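Local atomic coordinates of dihydroxyacetone kinase (Citrobacter freundii, PDB entry 1UN8), a protein that catalyses the ATP-dependent phosphorylation of dihydroxyacetone to dihydroxyacetone phosphate, using a divalent metal ion, and works as a homodimer. Residues R423-M428 with S432-S437; N49-I54 with Y170-V175; L215-H220 with L298-F303; N7-L12 with C79-A84; A356-I361 with L408-L413. All blocks are in the same frame, centred on the assembly; numbering follows the deposited sequence.

Contact 1 (R423-M428 with S432-S437)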
# COMPACT_ATOMS: atom_id res chain seq x y z
N ARG A 423 -42.99 9.58 2.22
CA ARG A 423 -42.83 11.02 2.28
C ARG A 423 -41.99 11.63 3.41
O ARG A 423 -41.39 12.69 3.23
CB ARG A 423 -44.22 11.67 2.28
CG ARG A 423 -45.06 11.37 1.05
CD ARG A 423 -45.23 12.61 0.18
NE ARG A 423 -44.02 12.93 -0.57
CZ ARG A 423 -43.60 14.16 -0.83
NH1 ARG A 423 -44.29 15.21 -0.41
NH2 ARG A 423 -42.48 14.35 -1.53
N LEU A 424 -41.92 10.98 4.57
CA LEU A 424 -41.17 11.55 5.69
C LEU A 424 -39.70 11.88 5.43
O LEU A 424 -39.29 13.02 5.66
CB LEU A 424 -41.31 10.65 6.92
CG LEU A 424 -42.74 10.56 7.50
CD1 LEU A 424 -42.72 9.80 8.82
CD2 LEU A 424 -43.30 11.96 7.71
N THR A 425 -38.91 10.92 4.97
CA THR A 425 -37.49 11.17 4.71
C THR A 425 -37.25 12.31 3.73
O THR A 425 -36.20 12.96 3.76
CB THR A 425 -36.77 9.94 4.15
OG1 THR A 425 -37.55 9.37 3.10
CG2 THR A 425 -36.52 8.92 5.23
N VAL A 426 -38.21 12.54 2.85
CA VAL A 426 -38.07 13.61 1.87
C VAL A 426 -38.16 14.97 2.54
O VAL A 426 -37.49 15.92 2.13
CB VAL A 426 -39.17 13.51 0.79
CG1 VAL A 426 -39.09 14.70 -0.16
CG2 VAL A 426 -39.01 12.21 0.02
N VAL A 427 -38.98 15.07 3.58
CA VAL A 427 -39.16 16.33 4.28
C VAL A 427 -38.37 16.40 5.59
O VAL A 427 -38.06 17.48 6.09
CB VAL A 427 -40.65 16.57 4.55
CG1 VAL A 427 -40.84 17.86 5.34
CG2 VAL A 427 -41.40 16.64 3.23
N MET A 428 -38.06 15.23 6.15
CA MET A 428 -37.30 15.15 7.39
C MET A 428 -35.87 14.74 7.09
O MET A 428 -35.61 13.63 6.61
CB MET A 428 -37.91 14.10 8.32
CG MET A 428 -38.79 14.65 9.41
SD MET A 428 -39.11 13.37 10.64
CE MET A 428 -40.27 12.29 9.72
N SER A 432 -33.66 10.98 11.96
CA SER A 432 -35.04 11.02 12.42
C SER A 432 -35.97 10.69 11.26
O SER A 432 -36.89 9.87 11.40
CB SER A 432 -35.38 12.41 12.96
OG SER A 432 -34.84 12.59 14.26
N GLY A 433 -35.73 11.32 10.11
CA GLY A 433 -36.56 11.08 8.95
C GLY A 433 -36.49 9.62 8.52
O GLY A 433 -37.51 8.99 8.26
N VAL A 434 -35.29 9.07 8.46
CA VAL A 434 -35.10 7.69 8.04
C VAL A 434 -35.77 6.72 9.00
O VAL A 434 -36.45 5.78 8.57
CB VAL A 434 -33.61 7.35 7.93
CG1 VAL A 434 -33.42 5.87 7.60
CG2 VAL A 434 -32.98 8.21 6.85
N LEU A 435 -35.57 6.93 10.29
CA LEU A 435 -36.17 6.06 11.29
C LEU A 435 -37.69 6.08 11.18
O LEU A 435 -38.33 5.03 11.17
CB LEU A 435 -35.71 6.47 12.68
CG LEU A 435 -34.26 6.13 13.04
CD1 LEU A 435 -33.82 6.89 14.28
CD2 LEU A 435 -34.15 4.63 13.27
N MET A 436 -38.27 7.27 11.11
CA MET A 436 -39.72 7.36 11.00
C MET A 436 -40.21 6.69 9.70
O MET A 436 -41.27 6.04 9.69
CB MET A 436 -40.20 8.82 11.05
CG MET A 436 -40.12 9.47 12.43
SD MET A 436 -40.75 8.39 13.76
CE MET A 436 -42.50 8.57 13.55
N SER A 437 -39.46 6.84 8.62
CA SER A 437 -39.85 6.22 7.36
C SER A 437 -39.79 4.72 7.51
O SER A 437 -40.64 3.99 7.01
CB SER A 437 -38.94 6.68 6.21
OG SER A 437 -39.32 7.97 5.77
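Ser432, an ATP-binding residue, adds only a marginal touch, its carbonyl carbon C lying 4.2 Å from Met428 SD. Next comes Gly433, which with Thr425 forms the closest CA pair between the two segments, 4.3 Å; these run antiparallel at 176°, making a helical hairpin. With no side chain on Gly433, Met428 CB can lie 3.4 Å from Gly433 CA. The same CA makes a nearly straight CA-H...O contact to Met428 O (3.6 Å, 167° at the hydrogen). At Val434 the methyl Thr425 CG2 lies over the backbone, 3.4 Å from Val434 CA. Met436 then presents CB to two groups, Leu424 CD1 at 3.5 Å and Met428 CE at 3.7 Å, before its bent chain leads off to the bound lipid. Ser437 closes the walk: its OG accepts from Thr425 N at 3.1 Å and is also hydrogen-bonded to Gly421 O, with only a weak link to Thr425 OG1. Chemically the interface is divided: Met428 and Met436 reach the lipid, with Leu424 packed behind Met436 CB, while a single buried hydroxyl, tied to two backbone groups of helix 413-427, is provided with both an N-H donor and a carbonyl acceptor.

Contact 2 (N49-I54 with Y170-V175)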
# COMPACT_ATOMS: atom_id res chain seq x y z
N ASN A 49 22.03 -25.22 -13.72
CA ASN A 49 22.29 -25.53 -15.13
C ASN A 49 21.93 -24.30 -15.94
O ASN A 49 22.47 -24.07 -17.02
CB ASN A 49 21.46 -26.73 -15.60
CG ASN A 49 21.99 -28.04 -15.06
OD1 ASN A 49 23.20 -28.27 -15.05
ND2 ASN A 49 21.08 -28.91 -14.62
N ASN A 50 20.98 -23.52 -15.42
CA ASN A 50 20.57 -22.29 -16.08
C ASN A 50 21.38 -21.13 -15.53
O ASN A 50 22.00 -21.22 -14.47
CB ASN A 50 19.08 -22.02 -15.86
CG ASN A 50 18.20 -22.89 -16.74
OD1 ASN A 50 18.56 -23.19 -17.89
ND2 ASN A 50 17.03 -23.27 -16.23
N VAL A 51 21.38 -20.02 -16.27
CA VAL A 51 22.11 -18.84 -15.84
C VAL A 51 21.42 -18.20 -14.65
O VAL A 51 20.20 -18.07 -14.62
CB VAL A 51 22.22 -17.81 -16.97
CG1 VAL A 51 22.74 -16.48 -16.43
CG2 VAL A 51 23.14 -18.34 -18.07
N ALA A 52 22.21 -17.82 -13.65
CA ALA A 52 21.66 -17.19 -12.47
C ALA A 52 21.47 -15.68 -12.70
O ALA A 52 22.32 -15.02 -13.29
CB ALA A 52 22.59 -17.41 -11.28
N VAL A 53 20.33 -15.16 -12.25
CA VAL A 53 20.05 -13.73 -12.37
C VAL A 53 19.97 -13.16 -10.95
O VAL A 53 18.94 -13.31 -10.27
CB VAL A 53 18.71 -13.48 -13.09
CG1 VAL A 53 18.45 -11.99 -13.25
CG2 VAL A 53 18.71 -14.17 -14.45
N ILE A 54 21.03 -12.51 -10.49
CA ILE A 54 21.08 -11.95 -9.13
C ILE A 54 20.79 -10.45 -9.12
O ILE A 54 21.17 -9.73 -10.06
CB ILE A 54 22.46 -12.18 -8.48
CG1 ILE A 54 22.60 -13.63 -8.04
CG2 ILE A 54 22.66 -11.23 -7.31
CD1 ILE A 54 24.01 -14.00 -7.61
N TYR A 170 18.93 -20.28 -22.09
CA TYR A 170 19.76 -19.50 -23.00
C TYR A 170 21.07 -19.16 -22.29
O TYR A 170 21.15 -19.16 -21.07
CB TYR A 170 19.06 -18.23 -23.43
CG TYR A 170 17.89 -18.46 -24.36
CD1 TYR A 170 16.65 -18.87 -23.87
CD2 TYR A 170 18.01 -18.23 -25.74
CE1 TYR A 170 15.55 -19.03 -24.72
CE2 TYR A 170 16.93 -18.39 -26.61
CZ TYR A 170 15.70 -18.79 -26.09
OH TYR A 170 14.61 -18.92 -26.94
N ASN A 171 22.12 -18.86 -23.06
CA ASN A 171 23.41 -18.56 -22.45
C ASN A 171 23.53 -17.15 -21.88
O ASN A 171 22.77 -16.24 -22.26
CB ASN A 171 24.55 -18.80 -23.46
CG ASN A 171 24.43 -17.92 -24.70
OD1 ASN A 171 24.42 -16.69 -24.61
ND2 ASN A 171 24.35 -18.55 -25.87
N LEU A 172 24.49 -16.98 -20.98
CA LEU A 172 24.74 -15.70 -20.33
C LEU A 172 24.71 -14.54 -21.32
O LEU A 172 24.01 -13.55 -21.11
CB LEU A 172 26.10 -15.74 -19.64
CG LEU A 172 26.54 -14.48 -18.90
CD1 LEU A 172 25.42 -14.01 -17.98
CD2 LEU A 172 27.80 -14.79 -18.09
N ALA A 173 25.47 -14.67 -22.39
CA ALA A 173 25.55 -13.63 -23.41
C ALA A 173 24.17 -13.23 -23.90
O ALA A 173 23.90 -12.05 -24.12
CB ALA A 173 26.40 -14.11 -24.57
N THR A 174 23.30 -14.22 -24.08
CA THR A 174 21.95 -13.96 -24.57
C THR A 174 21.10 -13.28 -23.49
O THR A 174 20.33 -12.36 -23.77
CB THR A 174 21.28 -15.27 -25.02
OG1 THR A 174 22.08 -15.86 -26.05
CG2 THR A 174 19.87 -15.01 -25.57
N VAL A 175 21.24 -13.75 -22.26
CA VAL A 175 20.50 -13.17 -21.15
C VAL A 175 20.84 -11.68 -21.11
O VAL A 175 19.96 -10.83 -21.15
CB VAL A 175 20.90 -13.84 -19.82
CG1 VAL A 175 20.13 -13.22 -18.67
CG2 VAL A 175 20.64 -15.34 -19.89
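Val51 is the centre of this contact, inserting its side chain against the first turn of helix 172-184, with the CA atoms of Val51 and Leu172 6.1 Å apart. Its two methyls take different targets. CG1, set anti to the backbone N (chi1 169°), reaches Leu172 CD1 at 4.0 Å, whereas Val51 CG2, anti to the carbonyl carbon, points at the backbone just ahead of the helix and lies 3.5 Å from Leu172 N and 3.7 Å from Tyr170 O. The branch atom Val51 CB is itself met by Val175 CG2 at 4.1 Å, about one turn after Asn171. The side chains of Leu172 and Val51 lie roughly perpendicular, and the bend of Leu172 at chi2 (49°) is what turns CD1 toward the valine. No hydrogen bond joins the two segments, so the geometry is that of apolar packing. The helix start is fixed separately: Asn171, the N-cap, accepts from Thr174 N at 2.8 Å and Thr174 OG1 at 2.9 Å on its OD1, both arriving from one face of the amide. In the fold, strand 52-59 pairs with strands 76-80 and 104-109; Val175 also touches Leu105 of strand 104-109, and Val53 packs on Ala162 and Ala166 of helix 155-167. Val51, just ahead of strand 52-59, packs under the first turn of helix 172-184.

Contact 3 (L215-H220 with L298-F303)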
# COMPACT_ATOMS: atom_id res chain seq x y z
N LEU A 215 8.17 16.33 -8.63
CA LEU A 215 8.37 15.43 -9.74
C LEU A 215 9.79 14.87 -9.70
O LEU A 215 10.76 15.61 -9.53
CB LEU A 215 8.16 16.18 -11.06
CG LEU A 215 8.34 15.33 -12.32
CD1 LEU A 215 7.24 14.29 -12.37
CD2 LEU A 215 8.27 16.20 -13.55
N GLY A 216 9.90 13.55 -9.83
CA GLY A 216 11.22 12.93 -9.83
C GLY A 216 11.87 12.63 -8.49
O GLY A 216 13.06 12.31 -8.46
N MET A 217 11.13 12.74 -7.40
CA MET A 217 11.73 12.41 -6.10
C MET A 217 12.27 10.97 -6.19
O MET A 217 11.58 10.06 -6.68
CB MET A 217 10.69 12.51 -4.98
CG MET A 217 11.29 12.29 -3.60
SD MET A 217 10.08 12.39 -2.23
CE MET A 217 9.80 14.20 -2.18
N GLY A 218 13.51 10.78 -5.74
CA GLY A 218 14.13 9.47 -5.80
C GLY A 218 13.57 8.44 -4.85
O GLY A 218 12.92 8.80 -3.86
N ILE A 219 13.82 7.16 -5.13
CA ILE A 219 13.32 6.08 -4.29
C ILE A 219 14.05 5.99 -2.96
O ILE A 219 13.76 5.13 -2.13
CB ILE A 219 13.40 4.72 -5.01
CG1 ILE A 219 14.86 4.34 -5.28
CG2 ILE A 219 12.59 4.79 -6.29
CD1 ILE A 219 15.04 2.92 -5.77
N HIS A 220 15.02 6.88 -2.76
CA HIS A 220 15.74 6.93 -1.49
C HIS A 220 15.45 8.30 -0.91
O HIS A 220 16.04 8.72 0.07
CB HIS A 220 17.25 6.73 -1.70
CG HIS A 220 17.61 5.40 -2.28
ND1 HIS A 220 18.02 5.24 -3.59
CD2 HIS A 220 17.57 4.15 -1.74
CE1 HIS A 220 18.20 3.95 -3.83
NE2 HIS A 220 17.93 3.27 -2.73
N LEU A 298 9.73 2.87 0.99
CA LEU A 298 9.10 2.77 2.29
C LEU A 298 7.66 3.27 2.13
O LEU A 298 6.95 2.78 1.24
CB LEU A 298 9.88 3.58 3.33
CG LEU A 298 11.24 2.94 3.62
CD1 LEU A 298 12.06 3.79 4.57
CD2 LEU A 298 11.00 1.57 4.22
N ASP A 299 7.23 4.23 2.93
CA ASP A 299 5.86 4.72 2.82
C ASP A 299 5.69 6.02 2.02
O ASP A 299 4.69 6.73 2.16
CB ASP A 299 5.25 4.89 4.21
CG ASP A 299 5.92 5.99 5.01
OD1 ASP A 299 7.00 6.46 4.61
OD2 ASP A 299 5.37 6.37 6.06
N MET A 300 6.66 6.31 1.15
CA MET A 300 6.61 7.51 0.32
C MET A 300 5.27 7.69 -0.37
O MET A 300 4.81 6.81 -1.10
CB MET A 300 7.72 7.44 -0.73
CG MET A 300 7.84 8.68 -1.61
SD MET A 300 9.47 8.78 -2.36
CE MET A 300 9.01 8.63 -4.05
N LYS A 301 4.63 8.84 -0.17
CA LYS A 301 3.36 9.07 -0.81
C LYS A 301 3.52 9.61 -2.23
O LYS A 301 3.32 10.80 -2.48
CB LYS A 301 2.48 10.00 0.01
CG LYS A 301 1.10 10.21 -0.61
CD LYS A 301 -0.00 10.52 0.39
CE LYS A 301 -1.36 10.39 -0.31
NZ LYS A 301 -2.54 10.56 0.60
N GLY A 302 3.87 8.72 -3.14
CA GLY A 302 4.05 9.08 -4.54
C GLY A 302 3.84 7.83 -5.39
O GLY A 302 3.66 6.73 -4.85
N PHE A 303 3.85 7.97 -6.71
CA PHE A 303 3.68 6.82 -7.59
C PHE A 303 4.58 7.00 -8.79
O PHE A 303 5.07 8.09 -9.02
CB PHE A 303 2.21 6.69 -8.03
CG PHE A 303 1.74 7.81 -8.93
CD1 PHE A 303 1.94 7.74 -10.32
CD2 PHE A 303 1.12 8.94 -8.40
CE1 PHE A 303 1.53 8.78 -11.16
CE2 PHE A 303 0.70 9.99 -9.23
CZ PHE A 303 0.91 9.92 -10.61
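Met300 crosses to the loop 215-220 through its thioether, where it meets Met217 sulfur to sulfur. The side chain leaves the backbone with CB directed at the loop, and CG anti to the backbone N (chi1 -176°) carries the chain straight on. Met300 SD is the first atom to arrive: it lies 3.7 Å from Met217 SD, 4.1 Å from Met217 CG and 3.8 Å from Gly218 O. The last torsion, chi3 at 116°, then swings Met300 CE under the loop backbone, 3.9 Å from both Met217 O and Gly218 O. Met217 comes the other way, so the two thioethers lie antiparallel, side by side; with no hydrogen bond between the segments, the evidence is for van der Waals packing. Two residues past Gly218 stands His220, the active-site histidine of the hemiaminal intermediate, whose loop this buried pair of methionines underlies. Around them, Ala192 of strand 186-192 is touched by both Met217 and Met300, and Met300 also rests on Leu261. That strand has 213-215 on one side and 301-309 on the other, so the methionines meet across the end of strand 186-192, between the catalytic loop and the chain leading into strand 301-309.

Contact 4 (N7-L12 with C79-A84)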
# COMPACT_ATOMS: atom_id res chain seq x y z
N ASN A 7 11.33 -3.26 15.51
CA ASN A 7 11.79 -3.67 16.83
C ASN A 7 13.22 -3.19 17.03
O ASN A 7 13.43 -2.04 17.39
CB ASN A 7 11.72 -5.19 16.92
CG ASN A 7 11.93 -5.70 18.33
OD1 ASN A 7 12.17 -4.93 19.26
ND2 ASN A 7 11.84 -7.01 18.50
N GLN A 8 14.19 -4.07 16.80
CA GLN A 8 15.60 -3.70 16.93
C GLN A 8 16.05 -3.10 15.59
O GLN A 8 15.89 -3.72 14.54
CB GLN A 8 16.47 -4.92 17.25
CG GLN A 8 16.21 -5.54 18.61
CD GLN A 8 16.34 -4.52 19.74
OE1 GLN A 8 17.43 -3.99 20.00
NE2 GLN A 8 15.23 -4.24 20.43
N ARG A 9 16.61 -1.89 15.61
CA ARG A 9 17.05 -1.28 14.37
C ARG A 9 18.00 -2.19 13.59
O ARG A 9 17.84 -2.35 12.38
CB ARG A 9 17.74 0.06 14.62
CG ARG A 9 18.27 0.72 13.34
CD ARG A 9 17.13 1.02 12.37
NE ARG A 9 17.61 1.61 11.11
CZ ARG A 9 18.17 0.91 10.13
NH1 ARG A 9 18.32 -0.40 10.24
NH2 ARG A 9 18.58 1.53 9.02
N THR A 10 18.97 -2.77 14.28
CA THR A 10 19.95 -3.63 13.62
C THR A 10 19.37 -4.91 13.01
O THR A 10 19.99 -5.50 12.14
CB THR A 10 21.14 -4.02 14.56
OG1 THR A 10 20.67 -4.84 15.64
CG2 THR A 10 21.81 -2.78 15.12
N HIS A 11 18.18 -5.32 13.45
CA HIS A 11 17.55 -6.54 12.91
C HIS A 11 16.46 -6.23 11.88
O HIS A 11 15.85 -7.15 11.32
CB HIS A 11 16.95 -7.38 14.04
CG HIS A 11 17.96 -7.92 15.00
ND1 HIS A 11 17.62 -8.60 16.15
CD2 HIS A 11 19.32 -7.90 14.98
CE1 HIS A 11 18.71 -8.96 16.80
NE2 HIS A 11 19.76 -8.55 16.10
N LEU A 12 16.23 -4.94 11.65
CA LEU A 12 15.21 -4.44 10.73
C LEU A 12 15.11 -5.23 9.43
O LEU A 12 14.09 -5.89 9.16
CB LEU A 12 15.47 -2.96 10.43
CG LEU A 12 14.50 -1.97 9.76
CD1 LEU A 12 13.61 -2.66 8.74
CD2 LEU A 12 13.67 -1.28 10.81
N CYS A 79 20.29 -8.24 -0.04
CA CYS A 79 19.67 -7.15 0.72
C CYS A 79 20.59 -6.37 1.65
O CYS A 79 21.13 -6.93 2.62
CB CYS A 79 18.50 -7.71 1.53
SG CYS A 79 17.38 -8.75 0.56
N GLY A 80 20.76 -5.08 1.36
CA GLY A 80 21.59 -4.25 2.19
C GLY A 80 20.68 -3.70 3.27
O GLY A 80 19.50 -4.06 3.35
N ASP A 81 21.22 -2.84 4.12
CA ASP A 81 20.41 -2.26 5.17
C ASP A 81 19.47 -1.26 4.48
O ASP A 81 19.55 -1.07 3.25
CB ASP A 81 21.31 -1.55 6.19
CG ASP A 81 20.65 -1.37 7.54
OD1 ASP A 81 21.38 -1.25 8.54
OD2 ASP A 81 19.40 -1.33 7.60
N VAL A 82 18.60 -0.62 5.25
CA VAL A 82 17.66 0.34 4.68
C VAL A 82 18.37 1.42 3.89
O VAL A 82 19.18 2.18 4.43
CB VAL A 82 16.83 1.02 5.78
CG1 VAL A 82 15.78 1.91 5.14
CG2 VAL A 82 16.18 -0.02 6.66
N PHE A 83 18.05 1.50 2.59
CA PHE A 83 18.63 2.51 1.72
C PHE A 83 20.15 2.53 1.73
O PHE A 83 20.77 3.57 1.50
CB PHE A 83 18.12 3.89 2.10
CG PHE A 83 16.65 4.09 1.84
CD1 PHE A 83 16.03 5.30 2.17
CD2 PHE A 83 15.89 3.09 1.22
CE1 PHE A 83 14.67 5.51 1.89
CE2 PHE A 83 14.54 3.29 0.94
CZ PHE A 83 13.93 4.51 1.27
N ALA A 84 20.75 1.37 1.99
CA ALA A 84 22.21 1.25 2.03
C ALA A 84 22.64 0.02 1.24
O ALA A 84 22.08 -1.07 1.42
CB ALA A 84 22.67 1.12 3.47
O HOH W 1 18.48 -3.85 9.50
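Arg9 and Leu12, on the chain entering helix 12-22, face Asp81 and Val82 at the start of a type II beta turn, Asp81 to Ala84, closed by Ala84 N to Asp81 O at 3.0 Å; the nearest CA atoms, those of Leu12 and Asp81, are 7.9 Å apart. The turn follows strand 76-80, where the chain leaves the sheet of the DhaK region. Across this gap a salt bridge forms: Arg9 grips Asp81 end-on with NH1 and NH2, both aimed at the single oxygen OD2. Arg9 NH1 lies 3.0 Å from Asp81 OD2, with an angle of 158° at the hydrogen, and takes its syn lone pair, while Arg9 NH2, 3.3 Å from the same OD2, approaches from above the carboxylate plane. That oxygen sits at the guanidinium edge, in its plane. The two flat groups stand 84° apart. Reaching Asp81 depends on the bend in Arg9 at chi2 (61°). Beside the ion pair, Val82 CG2 packs 3.7 Å from Arg9 NH2 and 4.0 Å from Leu12 CG. The next turn residue, Phe83, sets its ring edge-to-face with catalytic His220 and meets His61 of the substrate site, so the salt bridge ties the N-terminal segment to a turn that borders the active site. The carboxylate is also bound within that turn: on the anti side of Asp81 OD2, slightly out of plane, Val82 N donates at 2.6 Å.

Contact 5 (A356-I361 with L408-L413). With MYY ((2R)-3-(phosphonooxy)-2-(tetradecanoyloxy)propyl palmitate), chain C.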
# COMPACT_ATOMS: atom_id res chain seq x y z
N ALA A 356 -63.61 9.89 8.04
CA ALA A 356 -63.62 10.88 9.11
C ALA A 356 -62.83 10.47 10.35
O ALA A 356 -62.15 11.30 10.95
CB ALA A 356 -65.06 11.22 9.50
N LEU A 357 -62.91 9.20 10.74
CA LEU A 357 -62.19 8.72 11.91
C LEU A 357 -60.69 8.91 11.74
O LEU A 357 -60.06 9.65 12.49
CB LEU A 357 -62.48 7.24 12.14
CG LEU A 357 -62.32 6.70 13.57
CD1 LEU A 357 -62.30 5.17 13.52
CD2 LEU A 357 -61.04 7.20 14.20
N VAL A 358 -60.13 8.22 10.75
CA VAL A 358 -58.71 8.30 10.46
C VAL A 358 -58.27 9.74 10.28
O VAL A 358 -57.26 10.15 10.86
CB VAL A 358 -58.38 7.51 9.19
CG1 VAL A 358 -56.94 7.73 8.78
CG2 VAL A 358 -58.64 6.03 9.43
N ALA A 359 -59.01 10.51 9.50
CA ALA A 359 -58.68 11.92 9.26
C ALA A 359 -58.57 12.70 10.57
O ALA A 359 -57.72 13.58 10.71
CB ALA A 359 -59.74 12.56 8.37
N GLY A 360 -59.43 12.36 11.53
CA GLY A 360 -59.41 13.02 12.82
C GLY A 360 -58.13 12.70 13.57
O GLY A 360 -57.58 13.55 14.28
N ILE A 361 -57.67 11.47 13.43
CA ILE A 361 -56.44 11.03 14.08
C ILE A 361 -55.25 11.75 13.44
O ILE A 361 -54.45 12.41 14.11
CB ILE A 361 -56.25 9.51 13.95
CG1 ILE A 361 -57.40 8.78 14.64
CG2 ILE A 361 -54.93 9.09 14.54
CD1 ILE A 361 -57.59 9.21 16.08
N LEU A 408 -54.78 12.32 0.86
CA LEU A 408 -54.44 11.08 1.56
C LEU A 408 -55.41 9.93 1.34
O LEU A 408 -56.63 10.12 1.28
CB LEU A 408 -54.33 11.34 3.06
CG LEU A 408 -53.29 12.35 3.54
CD1 LEU A 408 -53.35 12.43 5.06
CD2 LEU A 408 -51.91 11.92 3.07
N PRO A 409 -54.88 8.70 1.21
CA PRO A 409 -55.70 7.51 1.01
C PRO A 409 -56.25 7.09 2.37
O PRO A 409 -56.10 5.93 2.79
CB PRO A 409 -54.70 6.50 0.47
CG PRO A 409 -53.46 6.86 1.23
CD PRO A 409 -53.45 8.37 1.16
N LEU A 410 -56.87 8.04 3.06
CA LEU A 410 -57.43 7.85 4.39
C LEU A 410 -58.22 6.57 4.63
O LEU A 410 -58.31 6.09 5.76
CB LEU A 410 -58.31 9.04 4.76
CG LEU A 410 -57.66 10.42 4.81
CD1 LEU A 410 -58.73 11.50 4.97
CD2 LEU A 410 -56.67 10.47 5.97
N ASN A 411 -58.82 6.01 3.58
CA ASN A 411 -59.63 4.81 3.77
C ASN A 411 -58.87 3.49 3.73
O ASN A 411 -59.48 2.42 3.84
CB ASN A 411 -60.76 4.80 2.74
CG ASN A 411 -62.00 4.11 3.28
OD1 ASN A 411 -62.51 4.46 4.35
ND2 ASN A 411 -62.49 3.11 2.55
N ASN A 412 -57.56 3.57 3.59
CA ASN A 412 -56.73 2.37 3.55
C ASN A 412 -55.44 2.62 4.31
O ASN A 412 -54.49 3.17 3.76
CB ASN A 412 -56.41 1.98 2.11
CG ASN A 412 -55.59 0.70 2.02
OD1 ASN A 412 -55.36 0.18 0.93
ND2 ASN A 412 -55.14 0.20 3.16
N LEU A 413 -55.42 2.21 5.58
CA LEU A 413 -54.25 2.40 6.43
C LEU A 413 -52.95 1.89 5.82
O LEU A 413 -51.95 2.61 5.81
CB LEU A 413 -54.46 1.75 7.80
CG LEU A 413 -55.26 2.57 8.82
CD1 LEU A 413 -55.22 1.87 10.16
CD2 LEU A 413 -54.65 3.97 8.96
C38 MYY C . -42.78 12.68 12.61
C37 MYY C . -44.10 13.00 11.90
C36 MYY C . -45.02 11.77 11.87
C35 MYY C . -46.36 12.09 11.20
C34 MYY C . -47.32 10.90 11.30
C33 MYY C . -48.68 11.17 10.65
C32 MYY C . -49.60 9.95 10.73
C31 MYY C . -50.03 9.65 12.17
C30 MYY C . -50.59 8.24 12.38
C29 MYY C . -52.00 8.00 11.84
C28 MYY C . -52.57 6.71 12.44
C27 MYY C . -54.00 6.40 12.00
C26 MYY C . -54.65 5.31 12.87
C25 MYY C . -56.08 5.00 12.40
C24 MYY C . -57.04 4.67 13.54
C23 MYY C . -57.27 3.18 13.81
O10 MYY C . -56.42 2.34 13.52
O8 MYY C . -58.45 2.80 14.38
C6 MYY C . -58.51 1.39 14.66
C5 MYY C . -58.10 1.12 16.11
C4 MYY C . -59.23 0.43 16.88
O6 MYY C . -60.52 1.02 16.67
P MYY C . -61.01 2.39 17.38
O4 MYY C . -59.86 3.49 17.12
O3 MYY C . -62.29 2.86 16.51
O5 MYY C . -61.36 2.24 18.81
O7 MYY C . -57.61 2.34 16.71
C7 MYY C . -56.78 2.09 17.76
O9 MYY C . -56.54 0.94 18.13
C8 MYY C . -56.16 3.29 18.49
C9 MYY C . -54.64 3.25 18.41
C10 MYY C . -54.06 4.55 17.84
C11 MYY C . -52.53 4.52 17.77
C12 MYY C . -52.00 5.80 17.13
C13 MYY C . -50.47 5.77 16.97
C14 MYY C . -50.06 6.92 16.05
C15 MYY C . -48.58 6.89 15.68
C16 MYY C . -47.69 7.57 16.73
C17 MYY C . -46.34 7.92 16.10
C18 MYY C . -45.63 9.01 16.91
C19 MYY C . -44.43 9.57 16.14
C20 MYY C . -43.84 10.78 16.86
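The headgroup end of the phospholipid pocket is flanked by the packing of Val358, on the first turns of helix 356-371, on Leu410 in the loop leading to helix 413-427. The CA atoms of these two residues are 6.2 Å apart, and their side chains overlap from opposing sides. Val358 CG1 lies 3.9 Å from Leu410 CD2, and both methyls of Val358, CG1 and CG2, lie closer still, 3.7 Å, to Leu410 O; on the other fork of the leucine, Leu410 CD1 meets Ala359 CB at 3.7 Å. No hydrogen bond spans the segments. The loop is shaped by a type I turn, Pro409 to Asn412, closed by a bond from Asn412 N to Pro409 O; it leaves Asn412 as the N-cap of helix 413-427. Both helices belong to the eight-helix barrel of the C-terminal domain, whose interior holds the tightly bound lipid. Three residues here belong to that lipid pocket. Leu357 CD1 comes within 3.8 Å of the phosphate oxygen O3 of the lipid, and Ile361 CG2 lies 3.8 Å from its palmitoyl carbon C27. Leu413 forks round the start of the same acyl chain: with CG anti to the carbonyl carbon (chi1 -82°), CD1 reaches the ester carbonyl oxygen O10 at 3.6 Å, while CD2 packs against C25 and C27 and, more distantly, against Val358 CG1, 4.4 Å away.

Contacts 2, 3 and 4 belong to the DhaK region, contacts 1 and 5 to the DhaL helical barrel on the other side of the chain's centre, with centres 48 to 88 Å from those of the DhaK contacts. Along the sequence, contacts 4 and 2 interleave, sharing the sheet in which strands 52-59 and 76-80 are neighbours; then come contact 3, contact 5 and contact 1. Only contacts 3 and 4 touch (centres 19 Å apart), through Phe83 against Ile219, His220 and Leu298 beside the substrate site. Contacts 1 and 5, centres 20 Å apart, share helix 413-427 and the lipid. Thr425 and Val434 of contact 1 pack on Leu120 and Leu116 of the second subunit, so the dimer brings one chain's ATP-binding barrel to its partner's DhaK region.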